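Local coordinates for protein galectin 2 (Gallus gallus, PDB 2YMZ) that probably binds carbohydrates, most likely β-galactosides, as a small lectin of two facing β-sheets, at residues A[30-35]-A[81-86]; A[43-48]-A[94-99]; A[17-22]-A[116-121]. All blocks are in the same frame, centred on the assembly; numbering follows the deposited sequence.

All three contacts join the two sheets of one β-sandwich across its buried interior. Contact 1 is central: its centre lies about 6 Å from those of contacts 2 and 3, which are about 11 Å apart, centre to centre, and do not touch. Within the five-stranded sheet, backbone pairing ties the contacts together. I84 O to K95 N, 2.7 Å, probably a hydrogen bond, links contacts 1 and 2; V85 O to M17 N, 2.8 Å, probably does the same for contacts 1 and 3. On the outer face of the sheet holding strands 30-34 and 40-48, N33 OD1 and H44 ND1 lie 2.6 Å apart, a probable hydrogen bond near where galectins generally bind sugar.

Contact 1: residues A[30-35]-A[81-86]; sequences FAINLG and VKIIVE
I83 sets its CD1 methyl against both F30 and I32, and this group of three makes the tight part of the contact between strand 30-34 and strand 80-88. I83 CD1 lies 3.7 Å from F30 CE1, near the plane of the phenyl ring, so that the methyl meets the ring at its edge and not over a face. The same methyl reaches I32 CD1 at 3.9 Å, the two isoleucines pointing at each other tip to tip. In F30, chi1 of 64° puts CG between the backbone N and the carbonyl carbon and turns the ring edge toward I83. Long branched isoleucines suit the place: the strand axes come no closer than 11.0 Å, each CG1-CD1 arm spans part of that gap, and I83 CG2 adds a second touch on I32 CD1, at 4.1 Å.

Toward the other end the packing is looser. L34 CD1 and V85 CG1 pass alongside one another, heading opposite ways, at 4.2 Å, a shorter valine here facing a leucine. No hydrogen bond crosses between the segments; the join is wholly apolar, as befits its position about 3 Å from the centre of the chain. The alternation of a β-strand sends K82, I84 and E86 to the opposite face of 80-88, where K82 is exposed and the other two are partly so; E86 OE2 makes a long, weak ion pair with K95 NZ.

The two strands run in nearly the same direction, 24° apart, but belong to different sheets. Strand 30-34 is hydrogen-bonded between strands 40-48 and 112-120, and strand 80-88 lies between 16-23 and 91-95. I23, I19 and M17 of strand 16-23 also touch F30, I32 and L34, while F122 stacks on the F30 ring.

Contact 2: residues A[43-48]-A[94-99]; sequences LHFNPR and VKLPDG
V94 packs against F45 in the interior of the galectin β-sandwich, where strand 40-48 of one sheet faces strand 91-95 of the other and the turn that follows it.

The aromatic contact comes first. V94 CG1 stands over one face of the F45 ring, 4.0 Å from its centroid and 26° off the normal, which makes a CH-π contact displaced toward the rim at CE1. F45 CG is anti to the backbone N (chi1 173°), which carries the ring out toward V94. The flat ring offers a broad surface to a compact β-branched residue.

The remaining contacts are between apolar side chains. L96 CD2 meets the F45 ring at its edge, 3.8 Å from F45 CZ, so valine takes a face and leucine the edge of one phenyl group, both meeting CZ. The second methyl of V94, CG2, touches both L43 CD2 and F45 CD1, each at 3.9 Å. I54 and C56 of strand 53-60 also touch F45, and F75 and V102 touch L96.

Backbone bonding shapes the turn beyond the strand. L96 to G99 form a type I β-turn in which P97 suits the helical angles required, and G99, with phi at 89°, closes it through G99 N to L96 O at 2.8 Å.

Contact 3: residues A[17-22]-A[116-121]; sequences MKIKGH and LNILGG
M17 and L116 reach toward each other tip to tip across the sandwich, the thioether sulfur SD of M17 lying 4.0 Å from L116 CD2. M17 is extended as far as its sulfur, with CG anti to the backbone N (chi1 -178°), and then bends at chi3, so that SD comes nearest the leucine, with CE a little farther off. A long, flexible, unbranched chain is well suited to bridging backbones whose CA atoms at M17 and L116 are 10.6 Å apart.

One step along, I19 and I118 also point head-on at each other, but with a different division of labour. I118 offers only its CD1, which lodges against both branches of I19: CG2 at 3.9 Å and CD1 at 4.0 Å. The β-branched shape thus lets one residue receive a methyl in its fork.

At the far end the contact passes from side chains to backbone. H22 O and G121 O come to 3.8 Å, a plain packing contact with no hydrogen bond, and the H22 side chain lies about 4 Å from a sulfate ion, probably picked up from the crystallisation solution. G120, just before G121, takes a backbone conformation with positive phi (97°), which only a residue without a side chain holds comfortably.

Here the chain leaves strand 112-120 and enters strand 122-129, which pairs with strand 16-23 in the opposing sheet. F127 and F122 of that strand touch M17 and I19. Apolar residues alternating along strands of two facing antiparallel sheets build the core of a β-sandwich, here the jelly roll of the galectins.

Contact 1: residues A[30-35]-A[81-86]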
loop_
_atom_site.group_PDB
_atom_site.type_symbol
_atom_site.label_atom_id
_atom_site.label_comp_id
_atom_site.label_asym_id
_atom_site.label_seq_id
_atom_site.Cartn_x
_atom_site.Cartn_y
_atom_site.Cartn_z
ATOM N N PHE A 30 -0.653 14.743 8.424
ATOM C CA PHE A 30 -0.881 13.593 7.554
ATOM C C PHE A 30 -1.920 12.755 8.329
ATOM O O PHE A 30 -2.176 13.000 9.506
ATOM C CB PHE A 30 0.424 12.817 7.244
ATOM C CG PHE A 30 1.081 12.188 8.461
ATOM C CD1 PHE A 30 0.786 10.847 8.844
ATOM C CD2 PHE A 30 2.084 12.896 9.137
ATOM C CE1 PHE A 30 1.500 10.262 9.884
ATOM C CE2 PHE A 30 2.726 12.335 10.203
ATOM C CZ PHE A 30 2.433 11.010 10.597
ATOM N N ALA A 31 -2.550 11.770 7.653
ATOM C CA ALA A 31 -3.522 10.985 8.395
ATOM C C ALA A 31 -3.446 9.518 7.897
ATOM O O ALA A 31 -3.192 9.257 6.732
ATOM C CB ALA A 31 -4.933 11.498 8.169
ATOM N N ILE A 32 -3.652 8.642 8.830
ATOM C CA ILE A 32 -3.719 7.183 8.533
ATOM C C ILE A 32 -5.190 6.919 8.939
ATOM O O ILE A 32 -5.615 7.147 10.119
ATOM C CB ILE A 32 -2.783 6.427 9.476
ATOM C CG1 ILE A 32 -1.330 6.683 9.074
ATOM C CG2 ILE A 32 -3.036 4.914 9.410
ATOM C CD1 ILE A 32 -0.292 6.250 10.097
ATOM N N ASN A 33 -5.975 6.423 7.963
ATOM C CA ASN A 33 -7.428 6.183 8.155
ATOM C C ASN A 33 -7.740 4.662 7.953
ATOM O O ASN A 33 -7.407 4.133 6.941
ATOM C CB ASN A 33 -8.166 6.949 7.114
ATOM C CG ASN A 33 -8.050 8.484 7.363
ATOM O OD1 ASN A 33 -8.233 8.890 8.471
ATOM N ND2 ASN A 33 -7.775 9.252 6.371
ATOM N N LEU A 34 -8.391 4.073 8.923
ATOM C CA LEU A 34 -8.649 2.608 8.936
ATOM C C LEU A 34 -10.155 2.447 9.151
ATOM O O LEU A 34 -10.745 3.052 10.049
ATOM C CB LEU A 34 -7.895 1.957 10.041
ATOM C CG LEU A 34 -6.399 1.846 9.653
ATOM C CD1 LEU A 34 -5.571 1.753 10.933
ATOM C CD2 LEU A 34 -6.173 0.622 8.708
ATOM N N GLY A 35 -10.802 1.684 8.257
ATOM C CA GLY A 35 -12.231 1.455 8.531
ATOM C C GLY A 35 -12.803 0.481 7.549
ATOM O O GLY A 35 -12.164 -0.456 7.161
ATOM N N VAL A 81 9.663 7.927 9.551
ATOM C CA VAL A 81 9.157 7.473 10.851
ATOM C C VAL A 81 8.439 6.156 10.696
ATOM O O VAL A 81 7.914 5.867 9.612
ATOM C CB VAL A 81 8.144 8.416 11.524
ATOM C CG1 VAL A 81 8.846 9.678 11.941
ATOM C CG2 VAL A 81 6.918 8.734 10.660
ATOM N N LYS A 82 8.445 5.370 11.782
ATOM C CA LYS A 82 7.737 4.121 11.806
ATOM C C LYS A 82 6.578 4.231 12.785
ATOM O O LYS A 82 6.795 4.642 13.921
ATOM C CB LYS A 82 8.642 2.992 12.260
ATOM C CG LYS A 82 7.818 1.690 12.368
ATOM C CD LYS A 82 8.733 0.471 12.486
ATOM C CE LYS A 82 9.354 0.419 13.873
ATOM N NZ LYS A 82 10.287 -0.750 13.888
ATOM N N ILE A 83 5.362 3.923 12.342
ATOM C CA ILE A 83 4.136 3.963 13.196
ATOM C C ILE A 83 3.591 2.490 13.272
ATOM O O ILE A 83 3.436 1.868 12.256
ATOM C CB ILE A 83 3.124 4.909 12.543
ATOM C CG1 ILE A 83 3.697 6.355 12.616
ATOM C CG2 ILE A 83 1.832 4.919 13.329
ATOM C CD1 ILE A 83 3.117 7.416 11.696
ATOM N N ILE A 84 3.265 2.001 14.459
ATOM C CA ILE A 84 2.717 0.633 14.523
ATOM C C ILE A 84 1.291 0.752 15.072
ATOM O O ILE A 84 1.124 1.466 16.060
ATOM C CB ILE A 84 3.525 -0.185 15.501
ATOM C CG1 ILE A 84 4.914 -0.347 14.878
ATOM C CG2 ILE A 84 2.848 -1.575 15.683
ATOM C CD1 ILE A 84 6.009 -0.943 15.726
ATOM N N VAL A 85 0.321 0.164 14.400
ATOM C CA VAL A 85 -1.079 0.191 14.864
ATOM C C VAL A 85 -1.424 -1.242 15.252
ATOM O O VAL A 85 -1.105 -2.177 14.497
ATOM C CB VAL A 85 -2.029 0.588 13.759
ATOM C CG1 VAL A 85 -3.436 0.808 14.382
ATOM C CG2 VAL A 85 -1.566 1.927 13.085
ATOM N N GLU A 86 -2.110 -1.399 16.394
ATOM C CA GLU A 86 -2.610 -2.727 16.776
ATOM C C GLU A 86 -4.086 -2.685 17.018
ATOM O O GLU A 86 -4.586 -1.669 17.588
ATOM C CB GLU A 86 -1.913 -3.116 18.011
ATOM C CG GLU A 86 -0.576 -3.658 17.599
ATOM C CD GLU A 86 0.396 -3.618 18.700
ATOM O OE1 GLU A 86 0.006 -3.126 19.771
ATOM O OE2 GLU A 86 1.555 -4.079 18.463
#

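Contact 2: residues A[43-48]-A[94-99]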
loop_
_atom_site.group_PDB
_atom_site.type_symbol
_atom_site.label_atom_id
_atom_site.label_comp_id
_atom_site.label_asym_id
_atom_site.label_seq_id
_atom_site.Cartn_x
_atom_site.Cartn_y
_atom_site.Cartn_z
ATOM N N LEU A 43 -10.672 4.505 12.794
ATOM C CA LEU A 43 -9.528 5.231 13.369
ATOM C C LEU A 43 -9.078 6.221 12.295
ATOM O O LEU A 43 -8.657 5.823 11.179
ATOM C CB LEU A 43 -8.394 4.296 13.801
ATOM C CG LEU A 43 -7.077 5.001 14.308
ATOM C CD1 LEU A 43 -7.359 6.001 15.431
ATOM C CD2 LEU A 43 -5.969 4.021 14.707
ATOM N N HIS A 44 -9.122 7.514 12.622
ATOM C CA HIS A 44 -8.442 8.503 11.804
ATOM C C HIS A 44 -7.367 9.062 12.727
ATOM O O HIS A 44 -7.700 9.636 13.778
ATOM C CB HIS A 44 -9.507 9.569 11.404
ATOM C CG HIS A 44 -8.995 10.941 10.970
ATOM N ND1 HIS A 44 -8.560 11.211 9.693
ATOM C CD2 HIS A 44 -8.964 12.136 11.642
ATOM C CE1 HIS A 44 -8.252 12.508 9.595
ATOM N NE2 HIS A 44 -8.548 13.091 10.752
ATOM N N PHE A 45 -6.110 8.776 12.432
ATOM C CA PHE A 45 -4.963 9.123 13.283
ATOM C C PHE A 45 -4.296 10.240 12.517
ATOM O O PHE A 45 -3.761 10.043 11.403
ATOM C CB PHE A 45 -4.028 7.893 13.296
ATOM C CG PHE A 45 -2.713 8.134 13.978
ATOM C CD1 PHE A 45 -2.636 8.067 15.354
ATOM C CD2 PHE A 45 -1.564 8.395 13.199
ATOM C CE1 PHE A 45 -1.411 8.304 15.998
ATOM C CE2 PHE A 45 -0.327 8.602 13.833
ATOM C CZ PHE A 45 -0.292 8.596 15.214
ATOM N N ASN A 46 -4.299 11.450 13.110
ATOM C CA ASN A 46 -3.933 12.580 12.305
ATOM C C ASN A 46 -2.986 13.537 13.091
ATOM O O ASN A 46 -3.441 14.395 13.870
ATOM C CB ASN A 46 -5.266 13.344 12.054
ATOM C CG ASN A 46 -5.088 14.706 11.331
ATOM O OD1 ASN A 46 -5.968 15.568 11.526
ATOM N ND2 ASN A 46 -4.139 14.871 10.453
ATOM N N PRO A 47 -1.669 13.316 12.968
ATOM C CA PRO A 47 -0.750 14.270 13.584
ATOM C C PRO A 47 -0.824 15.617 12.880
ATOM O O PRO A 47 -0.797 15.687 11.668
ATOM C CB PRO A 47 0.610 13.651 13.260
ATOM C CG PRO A 47 0.389 12.139 13.189
ATOM C CD PRO A 47 -0.990 12.096 12.478
ATOM N N ARG A 48 -0.940 16.668 13.669
ATOM C CA ARG A 48 -1.094 18.023 13.118
ATOM C C ARG A 48 0.075 18.887 13.651
ATOM O O ARG A 48 0.211 19.085 14.865
ATOM C CB ARG A 48 -2.407 18.580 13.616
ATOM C CG ARG A 48 -3.528 17.916 12.735
ATOM C CD ARG A 48 -4.829 18.685 12.660
ATOM N NE ARG A 48 -4.631 20.104 12.480
ATOM C CZ ARG A 48 -4.776 20.816 11.348
ATOM N NH1 ARG A 48 -5.143 20.228 10.212
ATOM N NH2 ARG A 48 -4.526 22.169 11.386
ATOM N N VAL A 94 -1.782 2.857 18.983
ATOM C CA VAL A 94 -0.794 3.315 18.010
ATOM C C VAL A 94 0.525 3.524 18.756
ATOM O O VAL A 94 0.639 4.398 19.661
ATOM C CB VAL A 94 -1.235 4.597 17.263
ATOM C CG1 VAL A 94 -0.201 4.903 16.137
ATOM C CG2 VAL A 94 -2.631 4.424 16.633
ATOM N N LYS A 95 1.561 2.782 18.378
ATOM C CA LYS A 95 2.866 2.990 19.051
ATOM C C LYS A 95 3.748 3.906 18.239
ATOM O O LYS A 95 3.947 3.725 17.018
ATOM C CB LYS A 95 3.624 1.677 19.212
ATOM C CG LYS A 95 2.868 0.638 19.976
ATOM C CD LYS A 95 3.822 -0.551 20.160
ATOM C CE LYS A 95 3.005 -1.775 20.545
ATOM N NZ LYS A 95 3.906 -2.976 20.457
ATOM N N LEU A 96 4.262 4.922 18.909
ATOM C CA LEU A 96 5.049 5.940 18.202
ATOM C C LEU A 96 6.537 5.635 18.381
ATOM O O LEU A 96 6.932 4.888 19.296
ATOM C CB LEU A 96 4.712 7.326 18.740
ATOM C CG LEU A 96 3.249 7.787 18.905
ATOM C CD1 LEU A 96 3.072 9.189 19.493
ATOM C CD2 LEU A 96 2.540 7.657 17.575
ATOM N N PRO A 97 7.378 6.262 17.561
ATOM C CA PRO A 97 8.857 5.990 17.609
ATOM C C PRO A 97 9.472 6.170 18.994
ATOM O O PRO A 97 10.298 5.332 19.427
ATOM C CB PRO A 97 9.405 7.035 16.666
ATOM C CG PRO A 97 8.288 7.202 15.628
ATOM C CD PRO A 97 7.008 7.138 16.442
ATOM N N ASP A 98 9.063 7.225 19.707
ATOM C CA ASP A 98 9.578 7.418 21.080
ATOM C C ASP A 98 9.049 6.415 22.106
ATOM O O ASP A 98 9.427 6.496 23.250
ATOM C CB ASP A 98 9.358 8.837 21.555
ATOM C CG ASP A 98 7.884 9.214 21.645
ATOM O OD1 ASP A 98 6.984 8.309 21.632
ATOM O OD2 ASP A 98 7.634 10.431 21.710
ATOM N N GLY A 99 8.197 5.476 21.705
ATOM C CA GLY A 99 7.614 4.515 22.656
ATOM C C GLY A 99 6.305 4.971 23.315
ATOM O O GLY A 99 5.616 4.161 23.910
#

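Contact 3: residues A[17-22]-A[116-121]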
loop_
_atom_site.group_PDB
_atom_site.type_symbol
_atom_site.label_atom_id
_atom_site.label_comp_id
_atom_site.label_asym_id
_atom_site.label_seq_id
_atom_site.Cartn_x
_atom_site.Cartn_y
_atom_site.Cartn_z
ATOM N N MET A 17 -0.190 -3.562 12.300
ATOM C CA MET A 17 0.144 -2.949 11.012
ATOM C C MET A 17 1.330 -2.012 11.259
ATOM O O MET A 17 1.372 -1.288 12.286
ATOM C CB MET A 17 -1.057 -2.138 10.562
ATOM C CG MET A 17 -0.901 -1.477 9.217
ATOM S SD MET A 17 -2.496 -0.614 8.857
ATOM C CE MET A 17 -3.612 -1.990 8.496
ATOM N N LYS A 18 2.339 -2.104 10.382
ATOM C CA LYS A 18 3.585 -1.335 10.527
ATOM C C LYS A 18 3.634 -0.444 9.302
ATOM O O LYS A 18 3.578 -0.925 8.145
ATOM C CB LYS A 18 4.788 -2.310 10.627
ATOM C CG LYS A 18 4.641 -3.122 11.929
ATOM C CD LYS A 18 5.640 -4.293 12.018
ATOM C CE LYS A 18 5.074 -5.414 12.908
ATOM N NZ LYS A 18 5.972 -6.602 12.893
ATOM N N ILE A 19 3.667 0.884 9.539
ATOM C CA ILE A 19 3.655 1.832 8.450
ATOM C C ILE A 19 4.912 2.681 8.624
ATOM O O ILE A 19 5.032 3.373 9.625
ATOM C CB ILE A 19 2.408 2.731 8.554
ATOM C CG1 ILE A 19 1.160 1.897 8.203
ATOM C CG2 ILE A 19 2.480 3.898 7.529
ATOM C CD1 ILE A 19 -0.172 2.522 8.600
ATOM N N LYS A 20 5.792 2.691 7.656
ATOM C CA LYS A 20 6.953 3.581 7.725
ATOM C C LYS A 20 6.882 4.474 6.591
ATOM O O LYS A 20 6.477 4.087 5.487
ATOM C CB LYS A 20 8.311 2.875 7.549
ATOM C CG LYS A 20 8.692 1.901 8.603
ATOM C CD LYS A 20 10.120 1.400 8.233
ATOM C CE LYS A 20 11.181 2.292 8.826
ATOM N NZ LYS A 20 12.513 1.547 8.815
ATOM N N GLY A 21 7.325 5.724 6.768
ATOM C CA GLY A 21 7.297 6.584 5.619
ATOM C C GLY A 21 7.923 7.918 5.906
ATOM O O GLY A 21 8.409 8.150 7.046
ATOM N N HIS A 22 8.014 8.709 4.850
ATOM C CA HIS A 22 8.674 10.022 4.911
ATOM C C HIS A 22 7.654 11.179 5.107
ATOM O O HIS A 22 6.746 11.348 4.305
ATOM C CB HIS A 22 9.430 10.216 3.609
ATOM C CG HIS A 22 10.202 11.506 3.596
ATOM N ND1 HIS A 22 11.389 11.682 4.272
ATOM C CD2 HIS A 22 9.902 12.698 3.041
ATOM C CE1 HIS A 22 11.796 12.938 4.114
ATOM N NE2 HIS A 22 10.909 13.573 3.381
ATOM N N LEU A 116 -7.962 0.928 4.176
ATOM C CA LEU A 116 -6.946 1.854 4.718
ATOM C C LEU A 116 -6.695 2.972 3.686
ATOM O O LEU A 116 -6.573 2.719 2.499
ATOM C CB LEU A 116 -5.627 1.057 4.861
ATOM C CG LEU A 116 -4.262 1.769 5.083
ATOM C CD1 LEU A 116 -4.212 2.601 6.364
ATOM C CD2 LEU A 116 -3.137 0.704 5.086
ATOM N N ASN A 117 -6.500 4.220 4.144
ATOM C CA ASN A 117 -5.921 5.169 3.231
ATOM C C ASN A 117 -4.945 6.036 4.071
ATOM O O ASN A 117 -4.989 6.024 5.325
ATOM C CB ASN A 117 -6.973 5.970 2.444
ATOM C CG ASN A 117 -7.659 7.049 3.239
ATOM O OD1 ASN A 117 -7.038 7.755 4.029
ATOM N ND2 ASN A 117 -8.958 7.258 2.954
ATOM N N ILE A 118 -3.962 6.580 3.363
ATOM C CA ILE A 118 -3.018 7.462 4.047
ATOM C C ILE A 118 -3.073 8.731 3.215
ATOM O O ILE A 118 -2.994 8.645 1.994
ATOM C CB ILE A 118 -1.625 6.805 4.105
ATOM C CG1 ILE A 118 -1.696 5.696 5.142
ATOM C CG2 ILE A 118 -0.687 7.860 4.782
ATOM C CD1 ILE A 118 -0.563 4.709 5.217
ATOM N N LEU A 119 -3.222 9.903 3.858
ATOM C CA LEU A 119 -3.429 11.169 3.122
ATOM C C LEU A 119 -2.446 12.207 3.698
ATOM O O LEU A 119 -1.996 12.061 4.874
ATOM C CB LEU A 119 -4.830 11.736 3.405
ATOM C CG LEU A 119 -6.088 10.860 3.134
ATOM C CD1 LEU A 119 -7.399 11.633 3.266
ATOM C CD2 LEU A 119 -5.968 10.305 1.740
ATOM N N GLY A 120 -2.124 13.216 2.903
ATOM C CA GLY A 120 -1.419 14.372 3.495
ATOM C C GLY A 120 0.066 14.208 3.251
ATOM O O GLY A 120 0.461 13.591 2.305
ATOM N N GLY A 121 0.918 14.772 4.116
ATOM C CA GLY A 121 2.348 14.892 3.744
ATOM C C GLY A 121 3.120 13.708 4.285
ATOM O O GLY A 121 3.966 13.868 5.156
#